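Local coordinates for protein Vv2_1132 (Vibrio vulnificus CMCP6, PDB 5Y9S) that probably binds DNA through an N-terminal winged helix-turn-helix domain and regulates transcription as a tetrameric LysR-type regulator, at residues D[15-20]-D[53-58]; D[116-121]-D[130-135]; D[141-146]-D[152-157]; D[237-242]-D[254-259]. One frame throughout, in Å; residues are numbered along the deposited sequence.

Contact 1 of 4, residues D[15-20]-D[53-58]; sequences EDFLSL and VPLFDR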
loop_
_atom_site.group_PDB
_atom_site.type_symbol
_atom_site.label_atom_id
_atom_site.label_comp_id
_atom_site.label_asym_id
_atom_site.label_seq_id
_atom_site.Cartn_x
_atom_site.Cartn_y
_atom_site.Cartn_z
ATOM N N GLU D 15 -4.170 8.966 12.111
ATOM C CA GLU D 15 -3.231 9.261 13.193
ATOM C C GLU D 15 -3.969 9.417 14.510
ATOM O O GLU D 15 -3.454 9.008 15.556
ATOM C CB GLU D 15 -2.405 10.517 12.880
ATOM C CG GLU D 15 -2.189 10.769 11.382
ATOM C CD GLU D 15 -1.402 12.055 11.079
ATOM O OE1 GLU D 15 -0.323 12.239 11.691
ATOM O OE2 GLU D 15 -1.858 12.879 10.238
ATOM N N ASP D 16 -5.184 9.977 14.481
ATOM C CA ASP D 16 -6.023 9.970 15.686
ATOM C C ASP D 16 -6.112 8.566 16.245
ATOM O O ASP D 16 -5.838 8.328 17.425
ATOM C CB ASP D 16 -7.431 10.480 15.378
ATOM C CG ASP D 16 -7.470 11.969 15.140
ATOM O OD1 ASP D 16 -6.466 12.625 15.459
ATOM O OD2 ASP D 16 -8.486 12.488 14.621
ATOM N N PHE D 17 -6.447 7.614 15.375
ATOM C CA PHE D 17 -6.572 6.227 15.795
ATOM C C PHE D 17 -5.256 5.707 16.375
ATOM O O PHE D 17 -5.222 5.208 17.503
ATOM C CB PHE D 17 -7.038 5.369 14.625
ATOM C CG PHE D 17 -6.884 3.904 14.880
ATOM C CD1 PHE D 17 -7.876 3.186 15.531
ATOM C CD2 PHE D 17 -5.729 3.237 14.477
ATOM C CE1 PHE D 17 -7.725 1.826 15.777
ATOM C CE2 PHE D 17 -5.564 1.884 14.737
ATOM C CZ PHE D 17 -6.575 1.175 15.382
ATOM N N LEU D 18 -4.165 5.786 15.601
ATOM C CA LEU D 18 -2.864 5.326 16.092
ATOM C C LEU D 18 -2.526 5.964 17.440
ATOM O O LEU D 18 -2.130 5.278 18.396
ATOM C CB LEU D 18 -1.780 5.658 15.074
ATOM C CG LEU D 18 -1.853 4.943 13.710
ATOM C CD1 LEU D 18 -0.509 4.910 13.024
ATOM C CD2 LEU D 18 -2.357 3.532 13.837
ATOM N N SER D 19 -2.712 7.284 17.541
ATOM C CA SER D 19 -2.311 7.992 18.756
ATOM C C SER D 19 -3.089 7.509 19.975
ATOM O O SER D 19 -2.519 7.398 21.063
ATOM C CB SER D 19 -2.469 9.505 18.588
ATOM O OG SER D 19 -2.542 10.120 19.862
ATOM N N LEU D 20 -4.384 7.207 19.827
ATOM C CA LEU D 20 -5.101 6.711 21.000
ATOM C C LEU D 20 -4.793 5.244 21.264
ATOM O O LEU D 20 -4.895 4.797 22.404
ATOM C CB LEU D 20 -6.624 6.940 20.860
ATOM C CG LEU D 20 -7.579 6.049 21.668
ATOM C CD1 LEU D 20 -7.409 6.273 23.149
ATOM C CD2 LEU D 20 -9.010 6.345 21.282
ATOM N N VAL D 53 -18.135 -0.097 12.917
ATOM C CA VAL D 53 -17.984 -0.962 14.088
ATOM C C VAL D 53 -17.118 -0.246 15.118
ATOM O O VAL D 53 -16.341 0.654 14.780
ATOM C CB VAL D 53 -17.354 -2.327 13.727
ATOM C CG1 VAL D 53 -18.286 -3.134 12.853
ATOM C CG2 VAL D 53 -16.001 -2.157 13.044
ATOM N N PRO D 54 -17.254 -0.611 16.396
ATOM C CA PRO D 54 -16.413 0.028 17.410
ATOM C C PRO D 54 -14.970 -0.450 17.269
ATOM O O PRO D 54 -14.699 -1.643 17.144
ATOM C CB PRO D 54 -17.052 -0.403 18.745
ATOM C CG PRO D 54 -17.845 -1.641 18.421
ATOM C CD PRO D 54 -18.253 -1.524 16.995
ATOM N N LEU D 55 -14.046 0.496 17.239
ATOM C CA LEU D 55 -12.636 0.127 17.191
ATOM C C LEU D 55 -12.050 -0.003 18.587
ATOM O O LEU D 55 -11.192 -0.862 18.817
ATOM C CB LEU D 55 -11.859 1.158 16.376
ATOM C CG LEU D 55 -12.393 1.251 14.948
ATOM C CD1 LEU D 55 -11.757 2.421 14.107
ATOM C CD2 LEU D 55 -12.143 -0.092 14.290
ATOM N N PHE D 56 -12.524 0.809 19.525
ATOM C CA PHE D 56 -11.990 0.846 20.878
ATOM C C PHE D 56 -13.014 0.286 21.840
ATOM O O PHE D 56 -14.211 0.593 21.748
ATOM C CB PHE D 56 -11.583 2.268 21.270
ATOM C CG PHE D 56 -10.473 2.814 20.412
ATOM C CD1 PHE D 56 -9.142 2.532 20.713
ATOM C CD2 PHE D 56 -10.758 3.556 19.281
ATOM C CE1 PHE D 56 -8.112 3.017 19.896
ATOM C CE2 PHE D 56 -9.738 4.049 18.475
ATOM C CZ PHE D 56 -8.419 3.780 18.791
ATOM N N ASP D 57 -12.551 -0.594 22.709
ATOM C CA ASP D 57 -13.296 -0.943 23.908
ATOM C C ASP D 57 -13.057 0.192 24.895
ATOM O O ASP D 57 -11.982 0.291 25.490
ATOM C CB ASP D 57 -12.823 -2.277 24.462
ATOM C CG ASP D 57 -13.737 -2.816 25.525
ATOM O OD1 ASP D 57 -13.922 -4.054 25.544
ATOM O OD2 ASP D 57 -14.277 -2.002 26.315
ATOM N N ARG D 58 -14.044 1.067 25.070
ATOM C CA ARG D 58 -13.797 2.236 25.904
ATOM C C ARG D 58 -14.022 1.973 27.390
ATOM O O ARG D 58 -13.604 2.790 28.221
ATOM C CB ARG D 58 -14.643 3.415 25.399
ATOM C CG ARG D 58 -14.029 4.041 24.120
ATOM C CD ARG D 58 -14.880 5.163 23.525
ATOM N NE ARG D 58 -16.224 4.720 23.181
ATOM C CZ ARG D 58 -17.328 5.447 23.362
ATOM N NH1 ARG D 58 -17.258 6.665 23.903
ATOM N NH2 ARG D 58 -18.521 4.954 23.008
#
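Leu20 and Phe17 of helix 11-22 meet the ring of Phe56, and the tight part of the contact lies around that ring. Leu20 CD2 stands almost over the middle of one face, 3.5 Å from the Phe56 ring centroid and 6° off the ring normal, a CH-pi contact; the two side chains come from opposite directions. The same leucine also sets its branch carbon CG 3.6 Å from Phe56 CE1. Phe17 comes in three residues earlier: its CD1 is 3.4 Å from Phe56 CZ, while the planes make 47° with the centroids 5.3 Å apart, so the two rings meet obliquely. Phe17 sets out alongside 53-58 rather than at it, and with CG anti to the backbone N (chi1 166°) its ring is brought in against Phe56. Leu55 touches more loosely, its CD1 4.2 Å from Phe17 CD1. All four of these residues are buried; the looser, solvent side belongs to Pro54 and Arg58, both exposed. Glu48 of helix 37-51 takes the backbone N-H groups of Leu55 and Phe56 on OE1, which probably steadies the entry into the strand. Phe17 also meets Phe72 edge-to-face, and Leu20 packs on Phe40 and Ile44 of helix 37-51. The contact thus joins the first helix of the DNA-binding domain to strand 56-57, which pairs antiparallel with strand 64-65 in the wing, beside helix 67-90.

Contact 2 of 4, residues D[116-121]-D[130-135]; sequences KLFLQS and LSVTPS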
loop_
_atom_site.group_PDB
_atom_site.type_symbol
_atom_site.label_atom_id
_atom_site.label_comp_id
_atom_site.label_asym_id
_atom_site.label_seq_id
_atom_site.Cartn_x
_atom_site.Cartn_y
_atom_site.Cartn_z
ATOM N N LYS D 116 35.092 22.523 11.047
ATOM C CA LYS D 116 36.433 23.098 11.010
ATOM C C LYS D 116 36.568 24.057 9.837
ATOM O O LYS D 116 36.989 25.205 10.005
ATOM C CB LYS D 116 37.476 21.985 10.922
ATOM C CG LYS D 116 38.907 22.464 10.846
ATOM C CD LYS D 116 39.584 22.391 12.210
ATOM C CE LYS D 116 41.016 22.912 12.154
ATOM N NZ LYS D 116 41.848 22.172 11.158
ATOM N N LEU D 117 36.195 23.602 8.636
ATOM C CA LEU D 117 36.206 24.476 7.467
ATOM C C LEU D 117 35.395 25.738 7.718
ATOM O O LEU D 117 35.875 26.856 7.492
ATOM C CB LEU D 117 35.664 23.730 6.245
ATOM C CG LEU D 117 36.742 23.201 5.310
ATOM C CD1 LEU D 117 37.628 24.343 4.859
ATOM C CD2 LEU D 117 37.573 22.142 6.013
ATOM N N PHE D 118 34.166 25.577 8.211
ATOM C CA PHE D 118 33.290 26.729 8.425
ATOM C C PHE D 118 33.891 27.693 9.441
ATOM O O PHE D 118 33.893 28.912 9.235
ATOM C CB PHE D 118 31.906 26.265 8.893
ATOM C CG PHE D 118 31.202 25.323 7.933
ATOM C CD1 PHE D 118 31.607 25.207 6.612
ATOM C CD2 PHE D 118 30.112 24.573 8.354
ATOM C CE1 PHE D 118 30.946 24.346 5.743
ATOM C CE2 PHE D 118 29.448 23.717 7.485
ATOM C CZ PHE D 118 29.864 23.601 6.183
ATOM N N LEU D 119 34.398 27.165 10.552
ATOM C CA LEU D 119 34.936 28.034 11.591
ATOM C C LEU D 119 36.184 28.759 11.108
ATOM O O LEU D 119 36.374 29.942 11.409
ATOM C CB LEU D 119 35.224 27.225 12.854
ATOM C CG LEU D 119 33.977 26.867 13.678
ATOM C CD1 LEU D 119 34.200 25.634 14.553
ATOM C CD2 LEU D 119 33.565 28.061 14.520
ATOM N N GLN D 120 37.029 28.086 10.328
ATOM C CA GLN D 120 38.257 28.729 9.881
ATOM C C GLN D 120 38.006 29.896 8.943
ATOM O O GLN D 120 38.951 30.625 8.636
ATOM C CB GLN D 120 39.171 27.721 9.191
ATOM C CG GLN D 120 39.958 26.839 10.149
ATOM C CD GLN D 120 40.898 25.888 9.434
ATOM O OE1 GLN D 120 40.606 25.414 8.331
ATOM N NE2 GLN D 120 42.040 25.610 10.055
ATOM N N SER D 121 36.775 30.090 8.485
ATOM C CA SER D 121 36.416 31.184 7.592
ATOM C C SER D 121 35.216 31.919 8.132
ATOM O O SER D 121 34.348 32.371 7.379
ATOM C CB SER D 121 36.124 30.673 6.189
ATOM O OG SER D 121 37.077 29.698 5.799
ATOM N N LEU D 130 24.358 28.118 6.554
ATOM C CA LEU D 130 24.856 26.832 6.076
ATOM C C LEU D 130 23.907 25.711 6.484
ATOM O O LEU D 130 23.590 25.557 7.668
ATOM C CB LEU D 130 26.260 26.574 6.624
ATOM C CG LEU D 130 27.175 27.749 6.314
ATOM C CD1 LEU D 130 28.481 27.644 7.077
ATOM C CD2 LEU D 130 27.445 27.810 4.830
ATOM N N SER D 131 23.453 24.941 5.509
ATOM C CA SER D 131 22.564 23.810 5.747
ATOM C C SER D 131 23.262 22.539 5.273
ATOM O O SER D 131 23.439 22.336 4.068
ATOM C CB SER D 131 21.224 24.001 5.036
ATOM O OG SER D 131 20.401 22.848 5.192
ATOM N N VAL D 132 23.620 21.675 6.219
ATOM C CA VAL D 132 24.448 20.497 5.975
ATOM C C VAL D 132 23.589 19.261 6.210
ATOM O O VAL D 132 23.238 18.957 7.355
ATOM C CB VAL D 132 25.674 20.484 6.897
ATOM C CG1 VAL D 132 26.409 19.147 6.801
ATOM C CG2 VAL D 132 26.601 21.659 6.581
ATOM N N THR D 133 23.230 18.546 5.143
ATOM C CA THR D 133 22.484 17.301 5.307
ATOM C C THR D 133 23.370 16.120 4.954
ATOM O O THR D 133 23.581 15.839 3.761
ATOM C CB THR D 133 21.226 17.279 4.443
ATOM O OG1 THR D 133 21.556 16.746 3.158
ATOM C CG2 THR D 133 20.668 18.670 4.292
ATOM N N PRO D 134 23.885 15.380 5.940
ATOM C CA PRO D 134 24.652 14.175 5.622
ATOM C C PRO D 134 23.745 13.177 4.928
ATOM O O PRO D 134 22.539 13.143 5.170
ATOM C CB PRO D 134 25.109 13.663 6.990
ATOM C CG PRO D 134 24.650 14.691 7.992
ATOM C CD PRO D 134 23.538 15.442 7.364
ATOM N N SER D 135 24.332 12.361 4.055
ATOM C CA SER D 135 23.534 11.491 3.202
ATOM C C SER D 135 24.308 10.222 2.885
ATOM O O SER D 135 25.508 10.276 2.599
ATOM C CB SER D 135 23.156 12.205 1.896
ATOM O OG SER D 135 22.565 11.308 0.966
#
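In the LysR substrate-binding domain, helix 114-120 packs against strand 129-134 of the central sheet, and Phe118 is the side chain that bridges them. Its ring is gripped from two directions. Leu130 CD1 lies over one face, 3.8 Å from the Phe118 ring centroid and shifted toward the rim, a CH-pi contact whose closest ring atom is Phe118 CG at 3.7 Å. Val132 instead meets the edge: its CG2 sits near the ring plane, 3.6 Å from Phe118 CE2. Leu130 and Val132 can share one ring because alternate residues of a strand point to the same side, while Ser131 between them points away from the helix. Phe118 turns its CG beside the backbone N and anti to the carbonyl carbon (chi1 -58°), which sends the ring out from the helix toward the strand. All three residues are buried, and the meeting is wholly apolar. Ile103 of strand 100-105 also touches Phe118. On the strand's other edge a second subunit continues the sheet in parallel pairing, and its Phe230 packs on Leu130 and Val132. A helix covering a parallel sheet through large apolar side chains is typical of the Rossmann-like halves of periplasmic-binding-protein-type domains.

Contact 3 of 4, residues D[141-146]-D[152-157]; sequences AHFQML and DLLFTY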
loop_
_atom_site.group_PDB
_atom_site.type_symbol
_atom_site.label_atom_id
_atom_site.label_comp_id
_atom_site.label_asym_id
_atom_site.label_seq_id
_atom_site.Cartn_x
_atom_site.Cartn_y
_atom_site.Cartn_z
ATOM N N ALA D 141 23.590 9.740 -6.849
ATOM C CA ALA D 141 22.444 10.534 -6.396
ATOM C C ALA D 141 22.832 11.995 -6.173
ATOM O O ALA D 141 22.080 12.905 -6.540
ATOM C CB ALA D 141 21.853 9.936 -5.117
ATOM N N HIS D 142 24.015 12.235 -5.587
ATOM C CA HIS D 142 24.425 13.598 -5.236
ATOM C C HIS D 142 24.850 14.395 -6.452
ATOM O O HIS D 142 24.597 15.601 -6.513
ATOM C CB HIS D 142 25.559 13.574 -4.221
ATOM C CG HIS D 142 25.185 12.936 -2.917
ATOM N ND1 HIS D 142 26.111 12.352 -2.080
ATOM C CD2 HIS D 142 23.987 12.806 -2.303
ATOM C CE1 HIS D 142 25.499 11.889 -1.005
ATOM N NE2 HIS D 142 24.210 12.149 -1.116
ATOM N N PHE D 143 25.531 13.763 -7.411
ATOM C CA PHE D 143 25.757 14.443 -8.686
ATOM C C PHE D 143 24.426 14.878 -9.284
ATOM O O PHE D 143 24.280 16.020 -9.728
ATOM C CB PHE D 143 26.506 13.534 -9.671
ATOM C CG PHE D 143 27.968 13.362 -9.361
ATOM C CD1 PHE D 143 28.563 14.064 -8.330
ATOM C CD2 PHE D 143 28.746 12.495 -10.112
ATOM C CE1 PHE D 143 29.918 13.907 -8.051
ATOM C CE2 PHE D 143 30.100 12.333 -9.842
ATOM C CZ PHE D 143 30.688 13.035 -8.812
ATOM N N GLN D 144 23.431 13.982 -9.261
ATOM C CA GLN D 144 22.114 14.308 -9.799
ATOM C C GLN D 144 21.506 15.497 -9.061
ATOM O O GLN D 144 20.867 16.357 -9.677
ATOM C CB GLN D 144 21.197 13.080 -9.715
ATOM C CG GLN D 144 19.951 13.153 -10.579
ATOM C CD GLN D 144 20.299 13.171 -12.060
ATOM O OE1 GLN D 144 21.031 12.288 -12.557
ATOM N NE2 GLN D 144 19.784 14.183 -12.778
ATOM N N MET D 145 21.701 15.568 -7.739
ATOM C CA MET D 145 21.170 16.714 -7.002
ATOM C C MET D 145 21.887 18.001 -7.388
ATOM O O MET D 145 21.265 19.066 -7.433
ATOM C CB MET D 145 21.269 16.511 -5.494
ATOM C CG MET D 145 20.215 15.619 -4.923
ATOM S SD MET D 145 20.915 14.761 -3.510
ATOM C CE MET D 145 20.576 15.924 -2.228
ATOM N N LEU D 146 23.199 17.938 -7.630
ATOM C CA LEU D 146 23.896 19.126 -8.110
ATOM C C LEU D 146 23.261 19.623 -9.406
ATOM O O LEU D 146 22.913 20.805 -9.526
ATOM C CB LEU D 146 25.384 18.819 -8.293
ATOM C CG LEU D 146 26.203 18.714 -6.998
ATOM C CD1 LEU D 146 27.671 18.604 -7.306
ATOM C CD2 LEU D 146 25.977 19.905 -6.102
ATOM N N ASP D 152 23.677 22.572 -3.338
ATOM C CA ASP D 152 24.675 23.496 -3.872
ATOM C C ASP D 152 26.092 22.945 -3.886
ATOM O O ASP D 152 26.835 23.204 -4.839
ATOM C CB ASP D 152 24.656 24.793 -3.068
ATOM C CG ASP D 152 23.282 25.426 -3.048
ATOM O OD1 ASP D 152 22.821 25.820 -1.960
ATOM O OD2 ASP D 152 22.661 25.514 -4.131
ATOM N N LEU D 153 26.500 22.221 -2.846
ATOM C CA LEU D 153 27.857 21.696 -2.768
ATOM C C LEU D 153 27.829 20.264 -2.269
ATOM O O LEU D 153 26.962 19.872 -1.485
ATOM C CB LEU D 153 28.764 22.526 -1.856
ATOM C CG LEU D 153 28.926 24.007 -2.203
ATOM C CD1 LEU D 153 29.471 24.768 -1.005
ATOM C CD2 LEU D 153 29.838 24.160 -3.401
ATOM N N LEU D 154 28.797 19.490 -2.734
ATOM C CA LEU D 154 28.977 18.119 -2.296
ATOM C C LEU D 154 30.435 17.946 -1.899
ATOM O O LEU D 154 31.335 18.252 -2.685
ATOM C CB LEU D 154 28.576 17.145 -3.408
ATOM C CG LEU D 154 29.145 15.739 -3.279
ATOM C CD1 LEU D 154 28.344 14.908 -2.257
ATOM C CD2 LEU D 154 29.202 15.052 -4.634
ATOM N N PHE D 155 30.672 17.503 -0.672
ATOM C CA PHE D 155 32.013 17.157 -0.212
ATOM C C PHE D 155 32.139 15.645 -0.195
ATOM O O PHE D 155 31.223 14.955 0.263
ATOM C CB PHE D 155 32.271 17.728 1.176
ATOM C CG PHE D 155 32.410 19.204 1.189
ATOM C CD1 PHE D 155 31.287 20.013 1.230
ATOM C CD2 PHE D 155 33.660 19.793 1.145
ATOM C CE1 PHE D 155 31.407 21.387 1.229
ATOM C CE2 PHE D 155 33.793 21.167 1.142
ATOM C CZ PHE D 155 32.670 21.969 1.180
ATOM N N THR D 156 33.256 15.128 -0.706
ATOM C CA THR D 156 33.403 13.679 -0.811
ATOM C C THR D 156 34.873 13.311 -0.950
ATOM O O THR D 156 35.712 14.137 -1.315
ATOM C CB THR D 156 32.608 13.125 -2.002
ATOM O OG1 THR D 156 32.542 11.694 -1.926
ATOM C CG2 THR D 156 33.268 13.546 -3.309
ATOM N N TYR D 157 35.172 12.056 -0.630
ATOM C CA TYR D 157 36.468 11.456 -0.930
ATOM C C TYR D 157 36.517 11.059 -2.405
ATOM O O TYR D 157 35.496 10.695 -3.000
ATOM C CB TYR D 157 36.715 10.222 -0.053
ATOM C CG TYR D 157 36.786 10.456 1.455
ATOM C CD1 TYR D 157 37.842 11.162 2.016
ATOM C CD2 TYR D 157 35.802 9.958 2.309
ATOM C CE1 TYR D 157 37.923 11.382 3.378
ATOM C CE2 TYR D 157 35.868 10.170 3.683
ATOM C CZ TYR D 157 36.939 10.892 4.207
ATOM O OH TYR D 157 37.044 11.124 5.557
#
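This is a buried helix-on-sheet contact in the LysR substrate-binding domain: helix 139-147 lies against strand 153-157, which follows it after a short turn. Over the two short segments the axes approach to 8.9 Å, and the N-to-C directions are 156° apart, so the chain comes back nearly antiparallel. Leu154 does most of the work, sending one methyl to each of two aromatic side chains. Its CD1 lies 3.4 Å from His142 ND1, and its CD2 lies 3.7 Å from Phe143 CE1; both rings are met obliquely, and both pairs of side chains cross at about a right angle. With CG anti to the backbone N (chi1 160°), Leu154 holds this fork up against the helix. Strand, helix and strand here form a beta-alpha-beta crossover, since strands 129-134 and 153-157 both run parallel to strand 100-105 and pair with its two edges. Near the turn the packing passes to the backbone: Leu146 CD2 is 3.6 Å from Asp152 O, a van der Waals contact of a methyl with a carbonyl oxygen, while Leu146 CD1 reaches Leu154 CB at 4.3 Å. The polar ends have their partners outside the interface. His142 NE2 is probably held by Ser135, which would limit rotation of the imidazole beside Leu154. Asp152, whose side chain points away from the helix, forms salt bridges to Arg102 and Arg291. Phe143 also meets Tyr61 of a neighbouring subunit edge-to-face, which ties this helix to the tetramer.

Contact 4 of 4, residues D[237-242]-D[254-259]; sequences SLVKMA and HVIEEE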
loop_
_atom_site.group_PDB
_atom_site.type_symbol
_atom_site.label_atom_id
_atom_site.label_comp_id
_atom_site.label_asym_id
_atom_site.label_seq_id
_atom_site.Cartn_x
_atom_site.Cartn_y
_atom_site.Cartn_z
ATOM N N SER D 237 33.959 6.790 15.541
ATOM C CA SER D 237 33.808 5.662 16.459
ATOM C C SER D 237 35.104 4.885 16.571
ATOM O O SER D 237 35.483 4.472 17.672
ATOM C CB SER D 237 32.697 4.719 15.991
ATOM O OG SER D 237 31.450 5.223 16.371
ATOM N N LEU D 238 35.771 4.649 15.434
ATOM C CA LEU D 238 37.084 4.039 15.488
ATOM C C LEU D 238 37.970 4.800 16.458
ATOM O O LEU D 238 38.631 4.198 17.315
ATOM C CB LEU D 238 37.718 4.006 14.101
ATOM C CG LEU D 238 36.947 3.142 13.117
ATOM C CD1 LEU D 238 37.484 3.407 11.733
ATOM C CD2 LEU D 238 37.027 1.667 13.470
ATOM N N VAL D 239 37.932 6.135 16.379
ATOM C CA VAL D 239 38.807 6.960 17.205
ATOM C C VAL D 239 38.514 6.740 18.690
ATOM O O VAL D 239 39.432 6.525 19.484
ATOM C CB VAL D 239 38.682 8.439 16.798
ATOM C CG1 VAL D 239 39.258 9.354 17.896
ATOM C CG2 VAL D 239 39.403 8.654 15.467
ATOM N N LYS D 240 37.230 6.754 19.084
ATOM C CA LYS D 240 36.902 6.468 20.481
ATOM C C LYS D 240 37.454 5.117 20.899
ATOM O O LYS D 240 38.134 5.003 21.921
ATOM C CB LYS D 240 35.387 6.502 20.715
ATOM C CG LYS D 240 34.790 7.878 20.741
ATOM C CD LYS D 240 35.498 8.792 21.722
ATOM C CE LYS D 240 34.881 10.197 21.661
ATOM N NZ LYS D 240 34.291 10.615 22.980
ATOM N N MET D 241 37.173 4.080 20.102
ATOM C CA MET D 241 37.667 2.738 20.388
ATOM C C MET D 241 39.180 2.726 20.509
ATOM O O MET D 241 39.739 2.055 21.387
ATOM C CB MET D 241 37.229 1.785 19.273
ATOM C CG MET D 241 35.764 1.332 19.333
ATOM S SD MET D 241 35.218 0.914 21.007
ATOM C CE MET D 241 35.484 -0.833 20.956
ATOM N N ALA D 242 39.870 3.424 19.604
ATOM C CA ALA D 242 41.325 3.366 19.638
ATOM C C ALA D 242 41.866 4.042 20.893
ATOM O O ALA D 242 42.831 3.558 21.504
ATOM C CB ALA D 242 41.902 3.994 18.374
ATOM N N HIS D 254 42.746 14.127 9.417
ATOM C CA HIS D 254 41.956 15.280 9.846
ATOM C C HIS D 254 40.980 14.946 10.972
ATOM O O HIS D 254 40.456 15.862 11.622
ATOM C CB HIS D 254 41.201 15.892 8.657
ATOM C CG HIS D 254 39.946 15.168 8.292
ATOM N ND1 HIS D 254 39.907 14.176 7.336
ATOM C CD2 HIS D 254 38.682 15.293 8.758
ATOM C CE1 HIS D 254 38.668 13.724 7.224
ATOM N NE2 HIS D 254 37.906 14.381 8.082
ATOM N N VAL D 255 40.744 13.657 11.232
ATOM C CA VAL D 255 39.837 13.257 12.301
ATOM C C VAL D 255 40.526 13.195 13.660
ATOM O O VAL D 255 39.838 13.209 14.688
ATOM C CB VAL D 255 39.184 11.912 11.914
ATOM C CG1 VAL D 255 38.342 11.356 13.027
ATOM C CG2 VAL D 255 38.322 12.103 10.673
ATOM N N ILE D 256 41.862 13.208 13.708
ATOM C CA ILE D 256 42.588 12.971 14.949
ATOM C C ILE D 256 43.494 14.137 15.329
ATOM O O ILE D 256 44.390 13.970 16.158
ATOM C CB ILE D 256 43.412 11.673 14.865
ATOM C CG1 ILE D 256 44.303 11.727 13.629
ATOM C CG2 ILE D 256 42.509 10.483 14.789
ATOM C CD1 ILE D 256 45.367 10.636 13.557
ATOM N N GLU D 257 43.302 15.306 14.719
ATOM C CA GLU D 257 44.208 16.427 14.967
ATOM C C GLU D 257 44.311 16.729 16.454
ATOM O O GLU D 257 45.413 16.913 16.982
ATOM C CB GLU D 257 43.737 17.662 14.197
ATOM C CG GLU D 257 44.766 18.788 14.105
ATOM C CD GLU D 257 44.177 20.096 13.563
ATOM O OE1 GLU D 257 43.191 20.049 12.793
ATOM O OE2 GLU D 257 44.700 21.176 13.912
ATOM N N GLU D 258 43.171 16.741 17.152
ATOM C CA GLU D 258 43.138 17.058 18.576
ATOM C C GLU D 258 43.629 15.900 19.438
ATOM O O GLU D 258 44.304 16.130 20.446
ATOM C CB GLU D 258 41.724 17.454 18.989
ATOM C CG GLU D 258 41.609 17.961 20.414
ATOM C CD GLU D 258 40.275 18.638 20.668
ATOM O OE1 GLU D 258 39.346 17.975 21.191
ATOM O OE2 GLU D 258 40.153 19.833 20.323
ATOM N N GLU D 259 43.291 14.653 19.078
ATOM C CA GLU D 259 43.804 13.510 19.834
ATOM C C GLU D 259 45.328 13.439 19.773
ATOM O O GLU D 259 45.981 13.143 20.781
ATOM C CB GLU D 259 43.191 12.206 19.326
ATOM C CG GLU D 259 41.714 11.996 19.693
ATOM C CD GLU D 259 40.760 12.818 18.816
ATOM O OE1 GLU D 259 41.258 13.579 17.951
ATOM O OE2 GLU D 259 39.519 12.713 18.997
#
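Val239 divides its two methyls between two sets of partners: with chi1 at 163°, CG1 is anti to the backbone N and CG2 is anti to the carbonyl carbon, a setting that spreads both branches of the isopropyl group against 254-259. Glu259 is folded to meet it, its chain bent at chi2 (77°), which curls the carboxylate back over the start of helix 257-261. The CG2 branch of Val239 takes the apolar part of the contact. It lies 3.8 Å from Val255 CG1 and 3.7 Å from Ile256 CG2, and both pairs of side chains run at a slant to each other. The other branch meets Glu259 from the opposite direction: Val239 CG1 is 3.5 Å from Glu259 OE2 and 4.0 Å from Glu259 CG, so the methyl rests against both the oxygen and the chain that carries it. Val239 is thus the knuckle on which helix 235-243 bears against the turn leading into helix 257-261, and Ile256 occupies the N-cap position of that second helix. Behind the pair, Ile256 also packs on Val251 of strand 248-252, whereas Leu238 turns to strands 199-205 and 225-232; Ser237 OG bonds to Ala110 O of a second subunit. Lys240 NZ is 6.9 Å from Glu259 OE2, too far for a salt bridge, though its charge may weakly favour the carboxylate. The chemistry is therefore mainly dispersive, with methyl groups fitted closely between helix 235-243 and the turn before helix 257-261, and the Glu259 carboxylate joining by van der Waals contact.

Overall arrangement
Contact 1 stands apart in the DNA-binding domain, its centre about 45 Å from those of contacts 2 and 3 and about 50 Å from that of contact 4. The other three lie in the substrate-binding domain and touch one another. Contacts 2 and 3 share a sheet, their centres about 14 Å apart, and Ser135 OG probably hydrogen-bonds His142 NE2 at 2.8 Å. Between contacts 2 and 4, Lys116 NZ forms a salt bridge with Glu257 OE1 at 3.0 Å; both contacts also reach the second subunit, where Met241 packs on Phe118 of that chain. Contacts 3 and 4 meet by packing, with Tyr157 OH 3.5 Å from His254 CE1.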